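Local coordinates for protein putative methyltransferase (PDB 7DMB) that probably transfers methyl groups as a trans-acting methyltransferase of calbistrin biosynthesis and binds the cofactor product S-adenosyl-L-homocysteine, at residues T41-V45 and S46-H50; C82-P85 and H86-K89; P104-P107 and Q108-D111; F234-S238 and P239-D243. One frame throughout, in Å; residues are numbered along the deposited sequence.

Contact 1. Residues T41-V45 and S46-H50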
loop_
_atom_site.group_PDB
_atom_site.type_symbol
_atom_site.label_atom_id
_atom_site.label_comp_id
_atom_site.label_asym_id
_atom_site.label_seq_id
_atom_site.Cartn_x
_atom_site.Cartn_y
_atom_site.Cartn_z
ATOM N N THR A 41 -13.045 -0.751 -26.974
ATOM C CA THR A 41 -11.774 -0.908 -27.654
ATOM C C THR A 41 -10.661 -0.970 -26.612
ATOM O O THR A 41 -10.658 -0.165 -25.667
ATOM C CB THR A 41 -11.523 0.263 -28.631
ATOM O OG1 THR A 41 -11.585 1.509 -27.922
ATOM C CG2 THR A 41 -12.569 0.272 -29.737
ATOM N N PRO A 42 -9.717 -1.902 -26.726
ATOM C CA PRO A 42 -8.610 -1.937 -25.764
ATOM C C PRO A 42 -7.825 -0.635 -25.772
ATOM O O PRO A 42 -7.551 -0.054 -26.825
ATOM C CB PRO A 42 -7.754 -3.120 -26.235
ATOM C CG PRO A 42 -8.266 -3.490 -27.585
ATOM C CD PRO A 42 -9.695 -3.057 -27.635
ATOM N N THR A 43 -7.487 -0.168 -24.574
ATOM C CA THR A 43 -6.724 1.046 -24.386
ATOM C C THR A 43 -5.379 0.683 -23.768
ATOM O O THR A 43 -5.335 -0.155 -22.858
ATOM C CB THR A 43 -7.494 2.035 -23.479
ATOM O OG1 THR A 43 -8.791 2.288 -24.045
ATOM C CG2 THR A 43 -6.745 3.358 -23.335
ATOM N N PRO A 44 -4.270 1.242 -24.248
ATOM C CA PRO A 44 -2.969 0.952 -23.620
ATOM C C PRO A 44 -2.972 1.331 -22.146
ATOM O O PRO A 44 -3.415 2.417 -21.763
ATOM C CB PRO A 44 -1.985 1.813 -24.417
ATOM C CG PRO A 44 -2.689 2.132 -25.701
ATOM C CD PRO A 44 -4.156 2.186 -25.374
ATOM N N VAL A 45 -2.475 0.420 -21.310
ATOM C CA VAL A 45 -2.494 0.670 -19.875
ATOM C C VAL A 45 -1.719 1.936 -19.533
ATOM O O VAL A 45 -2.055 2.639 -18.566
ATOM C CB VAL A 45 -1.966 -0.565 -19.115
ATOM C CG1 VAL A 45 -0.445 -0.767 -19.344
ATOM C CG2 VAL A 45 -2.327 -0.474 -17.631
ATOM N N SER A 46 -0.711 2.277 -20.347
ATOM C CA SER A 46 0.124 3.443 -20.076
ATOM C C SER A 46 -0.670 4.743 -20.068
ATOM O O SER A 46 -0.220 5.732 -19.473
ATOM C CB SER A 46 1.256 3.523 -21.104
ATOM O OG SER A 46 0.740 3.688 -22.422
ATOM N N GLN A 47 -1.835 4.769 -20.707
ATOM C CA GLN A 47 -2.695 5.939 -20.640
ATOM C C GLN A 47 -3.600 5.938 -19.413
ATOM O O GLN A 47 -4.236 6.960 -19.135
ATOM C CB GLN A 47 -3.559 6.043 -21.906
ATOM C CG GLN A 47 -3.010 7.010 -22.943
ATOM C CD GLN A 47 -1.811 6.438 -23.663
ATOM O OE1 GLN A 47 -0.712 7.009 -23.632
ATOM N NE2 GLN A 47 -2.008 5.288 -24.309
ATOM N N LEU A 48 -3.666 4.833 -18.675
ATOM C CA LEU A 48 -4.661 4.666 -17.623
ATOM C C LEU A 48 -4.070 4.478 -16.234
ATOM O O LEU A 48 -4.646 4.975 -15.263
ATOM C CB LEU A 48 -5.563 3.474 -17.964
ATOM C CG LEU A 48 -6.264 3.607 -19.316
ATOM C CD1 LEU A 48 -6.948 2.303 -19.684
ATOM C CD2 LEU A 48 -7.265 4.767 -19.277
ATOM N N LEU A 49 -2.963 3.739 -16.114
ATOM C CA LEU A 49 -2.244 3.528 -14.858
ATOM C C LEU A 49 -0.767 3.775 -15.153
ATOM O O LEU A 49 -0.151 2.999 -15.889
ATOM C CB LEU A 49 -2.459 2.105 -14.306
ATOM C CG LEU A 49 -3.874 1.533 -14.087
ATOM C CD1 LEU A 49 -3.852 0.004 -13.861
ATOM C CD2 LEU A 49 -4.584 2.232 -12.924
ATOM N N HIS A 50 -0.202 4.859 -14.630
ATOM C CA HIS A 50 1.196 5.167 -14.905
ATOM C C HIS A 50 1.778 5.935 -13.728
ATOM O O HIS A 50 1.040 6.397 -12.846
ATOM C CB HIS A 50 1.347 5.966 -16.207
ATOM C CG HIS A 50 0.660 7.292 -16.183
ATOM N ND1 HIS A 50 1.215 8.407 -15.593
ATOM C CD2 HIS A 50 -0.537 7.684 -16.684
ATOM C CE1 HIS A 50 0.386 9.429 -15.724
ATOM N NE2 HIS A 50 -0.685 9.017 -16.383
#

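Contact 2. Residues C82-P85 and H86-K89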
loop_
_atom_site.group_PDB
_atom_site.type_symbol
_atom_site.label_atom_id
_atom_site.label_comp_id
_atom_site.label_asym_id
_atom_site.label_seq_id
_atom_site.Cartn_x
_atom_site.Cartn_y
_atom_site.Cartn_z
ATOM N N CYS A 82 13.080 -7.803 23.939
ATOM C CA CYS A 82 12.054 -8.140 22.950
ATOM C C CYS A 82 11.006 -9.040 23.590
ATOM O O CYS A 82 11.263 -10.221 23.853
ATOM C CB CYS A 82 12.693 -8.815 21.739
ATOM S SG CYS A 82 13.568 -7.636 20.714
ATOM N N THR A 83 9.817 -8.488 23.825
ATOM C CA THR A 83 8.814 -9.143 24.653
ATOM C C THR A 83 7.908 -10.092 23.888
ATOM O O THR A 83 7.163 -10.849 24.520
ATOM C CB THR A 83 7.948 -8.102 25.356
ATOM O OG1 THR A 83 7.461 -7.173 24.383
ATOM C CG2 THR A 83 8.755 -7.380 26.410
ATOM N N LYS A 84 7.926 -10.057 22.567
ATOM C CA LYS A 84 7.148 -10.956 21.736
ATOM C C LYS A 84 8.083 -11.635 20.754
ATOM O O LYS A 84 9.147 -11.097 20.437
ATOM C CB LYS A 84 6.043 -10.207 20.978
ATOM C CG LYS A 84 4.943 -9.671 21.874
ATOM C CD LYS A 84 3.760 -9.150 21.061
ATOM C CE LYS A 84 2.521 -9.002 21.936
ATOM N NZ LYS A 84 2.588 -9.896 23.131
ATOM N N PRO A 85 7.721 -12.825 20.259
ATOM C CA PRO A 85 8.595 -13.492 19.279
ATOM C C PRO A 85 8.849 -12.661 18.031
ATOM O O PRO A 85 9.974 -12.669 17.524
ATOM C CB PRO A 85 7.835 -14.794 18.956
ATOM C CG PRO A 85 6.908 -15.004 20.121
ATOM C CD PRO A 85 6.524 -13.626 20.571
ATOM N N HIS A 86 7.850 -11.925 17.527
ATOM C CA HIS A 86 8.059 -11.179 16.288
ATOM C C HIS A 86 8.969 -9.969 16.479
ATOM O O HIS A 86 9.598 -9.525 15.509
ATOM C CB HIS A 86 6.723 -10.759 15.667
ATOM C CG HIS A 86 6.087 -9.562 16.314
ATOM N ND1 HIS A 86 5.205 -9.666 17.368
ATOM C CD2 HIS A 86 6.187 -8.240 16.033
ATOM C CE1 HIS A 86 4.808 -8.457 17.725
ATOM N NE2 HIS A 86 5.384 -7.574 16.927
ATOM N N PHE A 87 9.062 -9.425 17.692
ATOM C CA PHE A 87 10.031 -8.361 17.923
ATOM C C PHE A 87 11.441 -8.903 17.773
ATOM O O PHE A 87 12.329 -8.213 17.257
ATOM C CB PHE A 87 9.843 -7.747 19.316
ATOM C CG PHE A 87 8.570 -6.964 19.469
ATOM C CD1 PHE A 87 7.803 -7.083 20.622
ATOM C CD2 PHE A 87 8.151 -6.086 18.474
ATOM C CE1 PHE A 87 6.621 -6.355 20.770
ATOM C CE2 PHE A 87 6.979 -5.359 18.620
ATOM C CZ PHE A 87 6.213 -5.494 19.771
ATOM N N GLU A 88 11.651 -10.147 18.225
ATOM C CA GLU A 88 12.922 -10.839 18.043
ATOM C C GLU A 88 13.222 -11.053 16.568
ATOM O O GLU A 88 14.372 -10.923 16.134
ATOM C CB GLU A 88 12.888 -12.188 18.761
ATOM C CG GLU A 88 12.786 -12.136 20.275
ATOM C CD GLU A 88 12.621 -13.526 20.863
ATOM O OE1 GLU A 88 11.466 -13.911 21.157
ATOM O OE2 GLU A 88 13.643 -14.246 20.996
ATOM N N LYS A 89 12.200 -11.416 15.790
ATOM C CA LYS A 89 12.384 -11.580 14.352
ATOM C C LYS A 89 12.832 -10.274 13.710
ATOM O O LYS A 89 13.733 -10.271 12.858
ATOM C CB LYS A 89 11.084 -12.070 13.719
ATOM C CG LYS A 89 10.565 -13.382 14.323
ATOM C CD LYS A 89 9.811 -14.208 13.287
ATOM C CE LYS A 89 9.362 -15.543 13.869
ATOM N NZ LYS A 89 8.119 -15.421 14.681
HETATM O O HOH W 1 9.646 -13.065 23.524
#

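Contact 3. Residues P104-P107 and Q108-D111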
loop_
_atom_site.group_PDB
_atom_site.type_symbol
_atom_site.label_atom_id
_atom_site.label_comp_id
_atom_site.label_asym_id
_atom_site.label_seq_id
_atom_site.Cartn_x
_atom_site.Cartn_y
_atom_site.Cartn_z
ATOM N N PRO A 104 29.436 -3.043 -0.164
ATOM C CA PRO A 104 29.189 -2.084 -1.249
ATOM C C PRO A 104 27.869 -2.336 -1.965
ATOM O O PRO A 104 27.259 -3.400 -1.861
ATOM C CB PRO A 104 30.374 -2.307 -2.196
ATOM C CG PRO A 104 30.888 -3.680 -1.841
ATOM C CD PRO A 104 30.696 -3.774 -0.365
ATOM N N GLY A 105 27.430 -1.321 -2.700
ATOM C CA GLY A 105 26.239 -1.449 -3.532
ATOM C C GLY A 105 24.939 -1.750 -2.814
ATOM O O GLY A 105 24.110 -2.504 -3.337
ATOM N N TYR A 106 24.727 -1.178 -1.628
ATOM C CA TYR A 106 23.418 -1.328 -1.005
ATOM C C TYR A 106 22.376 -0.627 -1.871
ATOM O O TYR A 106 22.621 0.496 -2.338
ATOM C CB TYR A 106 23.380 -0.773 0.417
ATOM C CG TYR A 106 22.128 -1.229 1.113
ATOM C CD1 TYR A 106 22.041 -2.517 1.638
ATOM C CD2 TYR A 106 21.002 -0.399 1.202
ATOM C CE1 TYR A 106 20.884 -2.968 2.257
ATOM C CE2 TYR A 106 19.833 -0.844 1.826
ATOM C CZ TYR A 106 19.783 -2.130 2.345
ATOM O OH TYR A 106 18.645 -2.592 2.959
ATOM N N PRO A 107 21.232 -1.257 -2.141
ATOM C CA PRO A 107 20.289 -0.686 -3.112
ATOM C C PRO A 107 19.844 0.707 -2.707
ATOM O O PRO A 107 19.389 0.930 -1.581
ATOM C CB PRO A 107 19.125 -1.683 -3.099
ATOM C CG PRO A 107 19.747 -2.957 -2.751
ATOM C CD PRO A 107 20.845 -2.628 -1.762
ATOM N N GLN A 108 20.029 1.653 -3.632
ATOM C CA GLN A 108 19.613 3.043 -3.480
ATOM C C GLN A 108 20.386 3.771 -2.384
ATOM O O GLN A 108 20.106 4.943 -2.121
ATOM C CB GLN A 108 18.091 3.141 -3.226
ATOM C CG GLN A 108 17.255 3.166 -4.524
ATOM C CD GLN A 108 15.747 3.107 -4.298
ATOM O OE1 GLN A 108 15.269 2.415 -3.400
ATOM N NE2 GLN A 108 14.992 3.835 -5.124
ATOM N N VAL A 109 21.345 3.111 -1.731
ATOM C CA VAL A 109 22.213 3.807 -0.777
ATOM C C VAL A 109 23.661 3.373 -0.985
ATOM O O VAL A 109 24.222 2.690 -0.116
ATOM C CB VAL A 109 21.798 3.552 0.680
ATOM C CG1 VAL A 109 22.334 4.650 1.571
ATOM C CG2 VAL A 109 20.289 3.408 0.821
ATOM N N PRO A 110 24.298 3.745 -2.104
ATOM C CA PRO A 110 25.655 3.244 -2.387
ATOM C C PRO A 110 26.697 3.710 -1.390
ATOM O O PRO A 110 27.769 3.102 -1.305
ATOM C CB PRO A 110 25.945 3.796 -3.791
ATOM C CG PRO A 110 25.052 5.015 -3.896
ATOM C CD PRO A 110 23.790 4.599 -3.193
ATOM N N ASP A 111 26.413 4.763 -0.628
ATOM C CA ASP A 111 27.290 5.233 0.433
ATOM C C ASP A 111 26.839 4.764 1.812
ATOM O O ASP A 111 27.164 5.415 2.816
ATOM C CB ASP A 111 27.385 6.759 0.396
ATOM C CG ASP A 111 26.036 7.439 0.640
ATOM O OD1 ASP A 111 24.970 6.814 0.384
ATOM O OD2 ASP A 111 26.049 8.602 1.089
HETATM O O HOH W 2 28.505 1.343 -2.823
HETATM O O HOH W 3 26.448 0.184 -0.051
#

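Contact 4. Residues F234-S238 and P239-D243. With SAH (S-adenosyl-L-homocysteine), chain C.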
loop_
_atom_site.group_PDB
_atom_site.type_symbol
_atom_site.label_atom_id
_atom_site.label_comp_id
_atom_site.label_asym_id
_atom_site.label_seq_id
_atom_site.Cartn_x
_atom_site.Cartn_y
_atom_site.Cartn_z
ATOM N N PHE A 234 -17.474 2.459 1.003
ATOM C CA PHE A 234 -16.197 2.573 1.704
ATOM C C PHE A 234 -16.173 1.541 2.826
ATOM O O PHE A 234 -17.001 1.606 3.741
ATOM C CB PHE A 234 -16.068 3.999 2.249
ATOM C CG PHE A 234 -14.754 4.321 2.953
ATOM C CD1 PHE A 234 -13.848 5.193 2.374
ATOM C CD2 PHE A 234 -14.467 3.820 4.218
ATOM C CE1 PHE A 234 -12.654 5.525 3.019
ATOM C CE2 PHE A 234 -13.286 4.147 4.871
ATOM C CZ PHE A 234 -12.374 4.995 4.269
ATOM N N THR A 235 -15.266 0.566 2.749
ATOM C CA THR A 235 -15.188 -0.442 3.800
ATOM C C THR A 235 -13.771 -0.565 4.334
ATOM O O THR A 235 -12.784 -0.206 3.681
ATOM C CB THR A 235 -15.688 -1.843 3.356
ATOM O OG1 THR A 235 -14.767 -2.451 2.434
ATOM C CG2 THR A 235 -17.072 -1.742 2.723
ATOM N N ASP A 236 -13.710 -1.075 5.560
ATOM C CA ASP A 236 -12.477 -1.454 6.225
ATOM C C ASP A 236 -12.850 -2.579 7.172
ATOM O O ASP A 236 -14.030 -2.803 7.459
ATOM C CB ASP A 236 -11.827 -0.268 6.974
ATOM C CG ASP A 236 -10.348 -0.514 7.313
ATOM O OD1 ASP A 236 -10.069 -1.085 8.392
ATOM O OD2 ASP A 236 -9.474 -0.150 6.494
ATOM N N ILE A 237 -11.843 -3.312 7.636
ATOM C CA ILE A 237 -12.128 -4.262 8.700
ATOM C C ILE A 237 -12.391 -3.544 10.017
ATOM O O ILE A 237 -13.047 -4.098 10.909
ATOM C CB ILE A 237 -10.974 -5.264 8.855
ATOM C CG1 ILE A 237 -11.444 -6.499 9.634
ATOM C CG2 ILE A 237 -9.772 -4.587 9.513
ATOM C CD1 ILE A 237 -10.401 -7.619 9.735
ATOM N N SER A 238 -11.886 -2.319 10.157
ATOM C CA SER A 238 -11.969 -1.558 11.394
ATOM C C SER A 238 -12.908 -0.376 11.213
ATOM O O SER A 238 -12.619 0.508 10.396
ATOM C CB SER A 238 -10.586 -1.068 11.811
ATOM O OG SER A 238 -10.690 -0.267 12.968
ATOM N N PRO A 239 -14.027 -0.313 11.943
ATOM C CA PRO A 239 -14.901 0.869 11.858
ATOM C C PRO A 239 -14.303 2.118 12.480
ATOM O O PRO A 239 -14.905 3.188 12.355
ATOM C CB PRO A 239 -16.168 0.426 12.617
ATOM C CG PRO A 239 -16.051 -1.089 12.744
ATOM C CD PRO A 239 -14.582 -1.348 12.835
ATOM N N LEU A 240 -13.148 2.025 13.144
ATOM C CA LEU A 240 -12.566 3.204 13.774
ATOM C C LEU A 240 -12.151 4.257 12.753
ATOM O O LEU A 240 -11.972 5.420 13.119
ATOM C CB LEU A 240 -11.373 2.796 14.641
ATOM C CG LEU A 240 -11.784 1.959 15.858
ATOM C CD1 LEU A 240 -10.560 1.454 16.626
ATOM C CD2 LEU A 240 -12.741 2.744 16.769
ATOM N N PHE A 241 -12.019 3.874 11.483
ATOM C CA PHE A 241 -11.646 4.790 10.414
ATOM C C PHE A 241 -12.801 5.673 9.950
ATOM O O PHE A 241 -12.556 6.684 9.285
ATOM C CB PHE A 241 -11.119 3.987 9.213
ATOM C CG PHE A 241 -9.726 3.429 9.408
ATOM C CD1 PHE A 241 -8.631 4.283 9.532
ATOM C CD2 PHE A 241 -9.511 2.063 9.461
ATOM C CE1 PHE A 241 -7.337 3.792 9.717
ATOM C CE2 PHE A 241 -8.212 1.547 9.635
ATOM C CZ PHE A 241 -7.122 2.419 9.763
ATOM N N PHE A 242 -14.047 5.330 10.287
ATOM C CA PHE A 242 -15.176 5.847 9.518
ATOM C C PHE A 242 -15.445 7.330 9.798
ATOM O O PHE A 242 -15.819 8.074 8.884
ATOM C CB PHE A 242 -16.422 5.003 9.795
ATOM C CG PHE A 242 -16.345 3.603 9.246
ATOM C CD1 PHE A 242 -15.309 3.225 8.389
ATOM C CD2 PHE A 242 -17.311 2.663 9.577
ATOM C CE1 PHE A 242 -15.228 1.929 7.887
ATOM C CE2 PHE A 242 -17.240 1.368 9.066
ATOM C CZ PHE A 242 -16.198 1.007 8.220
ATOM N N ASP A 243 -15.249 7.789 11.040
ATOM C CA ASP A 243 -15.524 9.195 11.351
ATOM C C ASP A 243 -14.641 10.121 10.522
ATOM O O ASP A 243 -15.131 11.033 9.848
ATOM C CB ASP A 243 -15.341 9.453 12.848
ATOM C CG ASP A 243 -16.482 8.881 13.674
ATOM O OD1 ASP A 243 -17.608 8.845 13.144
ATOM O OD2 ASP A 243 -16.267 8.446 14.822
HETATM N N SAH C . -5.976 1.669 2.075
HETATM C CA SAH C . -5.139 2.118 3.221
HETATM C CB SAH C . -3.665 1.744 3.034
HETATM C CG SAH C . -3.366 0.310 3.416
HETATM S SD SAH C . -3.464 -0.023 5.202
HETATM C C SAH C . -5.272 3.635 3.381
HETATM O O SAH C . -5.374 4.063 4.549
HETATM O OXT SAH C . -5.299 4.323 2.332
HETATM C "C5'" SAH C . -4.424 -1.559 5.214
HETATM C "C4'" SAH C . -5.871 -1.323 5.591
HETATM O "O4'" SAH C . -6.612 -2.553 5.397
HETATM C "C3'" SAH C . -6.073 -0.919 7.054
HETATM O "O3'" SAH C . -6.952 0.196 7.117
HETATM C "C2'" SAH C . -6.650 -2.188 7.691
HETATM O "O2'" SAH C . -7.516 -1.963 8.783
HETATM C "C1'" SAH C . -7.408 -2.811 6.527
HETATM N N9 SAH C . -7.553 -4.258 6.654
HETATM C C8 SAH C . -6.640 -5.106 7.228
HETATM N N7 SAH C . -7.006 -6.361 7.206
HETATM C C5 SAH C . -8.247 -6.345 6.589
HETATM C C6 SAH C . -9.157 -7.372 6.272
HETATM N N6 SAH C . -8.946 -8.654 6.555
HETATM N N1 SAH C . -10.309 -7.016 5.651
HETATM C C2 SAH C . -10.513 -5.722 5.375
HETATM N N3 SAH C . -9.729 -4.676 5.621
HETATM C C4 SAH C . -8.596 -5.052 6.240
#

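Contact 1. Residues T41-V45 and S46-H50
Leu48 lays its CD1 methyl against Thr43, 3.8 Å from Thr43 CG2 and equally close to the CB of the same residue, and the two side chains meet at about a right angle. Thr43 presents the methyl because CG2 stands anti to its own backbone N; OG1 lies beside that N and makes a weak bond to the Thr41 carbonyl (Thr43 OG1 to Thr41 O 3.5 Å). Gln47 bends at chi2 (74°) and brings its amide NE2 over the CB-CG side of the Pro44 ring, 3.5 Å from Pro44 CB and from Pro44 CG. Between these flanks the chain leaves the short strand 43-44 in a tight turn, as the bonds from Gln47, Leu48 and Leu49 back to Pro44 and Val45 show. Gln47 N reaches Pro44 O at 3.0 Å. Val45 O is gripped twice: Leu48 N lies 2.7 Å from Val45 O and well above the carbonyl plane, whereas Leu49 N approaches Val45 O at 2.8 Å nearly in line with the C=O bond (168°). Val45 CG2 meets Leu49 CD1 at 4.1 Å, an apolar touch between buried side chains. Strand 31-32 pairs with strand 43-44, and Leu48 also packs on Val32 of that partner. Leu48 and Leu49 both rest on Leu189 of helix 187-196.

Contact 2. Residues C82-P85 and H86-K89
The first turn of helix 85-101, with Lys84 at the N-cap position, folds back on the loop that leads into it. The ring of Phe87 runs alongside the Lys84 chain and points the same way, with Phe87 CD1 3.6 Å from Lys84 CB; Thr83 OG1 sits at the edge of that ring, near its plane. His86 lies along the same lysine chain, with Lys84 CD at the edge of its ring, 3.6 Å from His86 CE1. A chi1 of 79° sets the imidazole between backbone N and carbonyl carbon, where its ND1-CE1 side runs along Lys84, while His86 NE2 stands 3.2 Å above the Phe87 ring plane, toward the rim. Across the turn Cys82 CB touches Glu88 CG at 3.6 Å and Phe87 CB at 3.9 Å. A water donates to both Cys82 O and Glu88 OE1, bridging loop and helix. The helical bond from Lys89 N to Pro85 O measures 3.1 Å, while Lys84 O receives weak bonds from Phe87 N and Glu88 N. His86 NE2 is hydrogen-bonded to Leu326 O, which ties the helix start to a later loop. Phe87 packs on Ile156 and Val157 at the end of helix 140-157, and Thr83 OG1 bonds to Val157 O.

Contact 3. Residues P104-P107 and Q108-D111
Tyr106 and Val109 lie side by side and point the same way, with Val109 CG2 at the ring edge, near its plane, 3.9 Å from Tyr106 CD2. The tyrosine ring swings to this position with CG opposite its backbone N (chi1 -167°). Val109 has CG1 opposite its N (chi1 -158°), which leaves CG2 beside that N and against the ring's CD2 edge. One face of the Tyr106 ring carries Pro107, whose CD stands 3.4 Å above the ring plane and toward its rim. These side chains decorate a type II beta turn from Tyr106 to Val109, closed by Val109 N bonding to Tyr106 O at 3.0 Å. Pro107 fills the second position of the turn and Gln108 the third, the latter with a positive phi of 66°. Gln108 then runs out extended beyond CG, and its NE2 is hydrogen-bonded to Gln59 OE1 of helix 56-79. Tyr106 OH bonds to Glu97 OE2, and the Tyr106 ring meets Phe101 edge-to-face. Behind the turn, water extends the link between the two arms. One water accepts from Tyr106 N at 2.7 Å and donates weakly to Val109 O; a second accepts from Gly105 N at 2.9 Å, and its very short approach to Pro110 O is doubtful. Val109 packs on Ala63 of helix 56-79 and on Leu115 of helix 112-117.

Contact 4. Residues F234-S238 and P239-D243
This is a local strand-to-helix connection in a beta-alpha-beta unit, where the chain passes from strand 229-236 toward helix 242-248 beside bound S-adenosyl-L-homocysteine. Asp236 stands at the junction, its CG opposite the backbone N (chi1 -162°), which directs the carboxylate to the ribose. Asp236 OD1 accepts from Ser238 N at 2.8 Å through its anti lone pair, forming an Asx turn. The same carboxylate grips the ligand: O2' donates to Asp236 OD1 at 2.7 Å and O3' to Asp236 OD2 at 2.6 Å. Phe241 comes in from the helix side with an edge, Phe241 CD2 lying 3.4 Å from Asp236 OD1, the carboxylate and ring planes 63° apart, and it also borders the ribose O3'. Ile237 packs on the adenine, its CB 3.5 Å from the ligand N3. Phe242 turns its CE1 edge toward Asp236 N, and its CD1 meets Phe234 CE2 at 4.2 Å. Pro239 CA lies 3.6 Å above the centre of the Phe242 ring. Gly208 N adds a weak bond to Asp236 OD2, and Asp261 and Thr209 complete nearby parts of the pocket. One carboxylate accepting from both ribose hydroxyls is familiar in Rossmann-like methyltransferases; with the Asx turn holding OD1, these bonds fix the rotation of the carboxylate and the position of the ribose.

Overall arrangement
From the N terminus, contact 1 comes first, closing the turn after strand 43-44; that strand pairs with strand 31-32, and the leucines of the turn rest on helix 187-196. Contact 2 follows at the start of helix 85-101, and contact 3 closes the loop between that helix and helix 112-117, so the two bracket one helix. Contact 4 comes last, between strand 229-236 of the seven-stranded sheet and helix 242-248, beside bound S-adenosyl-L-homocysteine. The four lie in series, with none nested or crossed. Contacts 1 and 2 fall on opposite sides of the chain's centre, their centres about 45 Å apart; contacts 3 and 4 are likewise opposed, with centres about 40 Å apart.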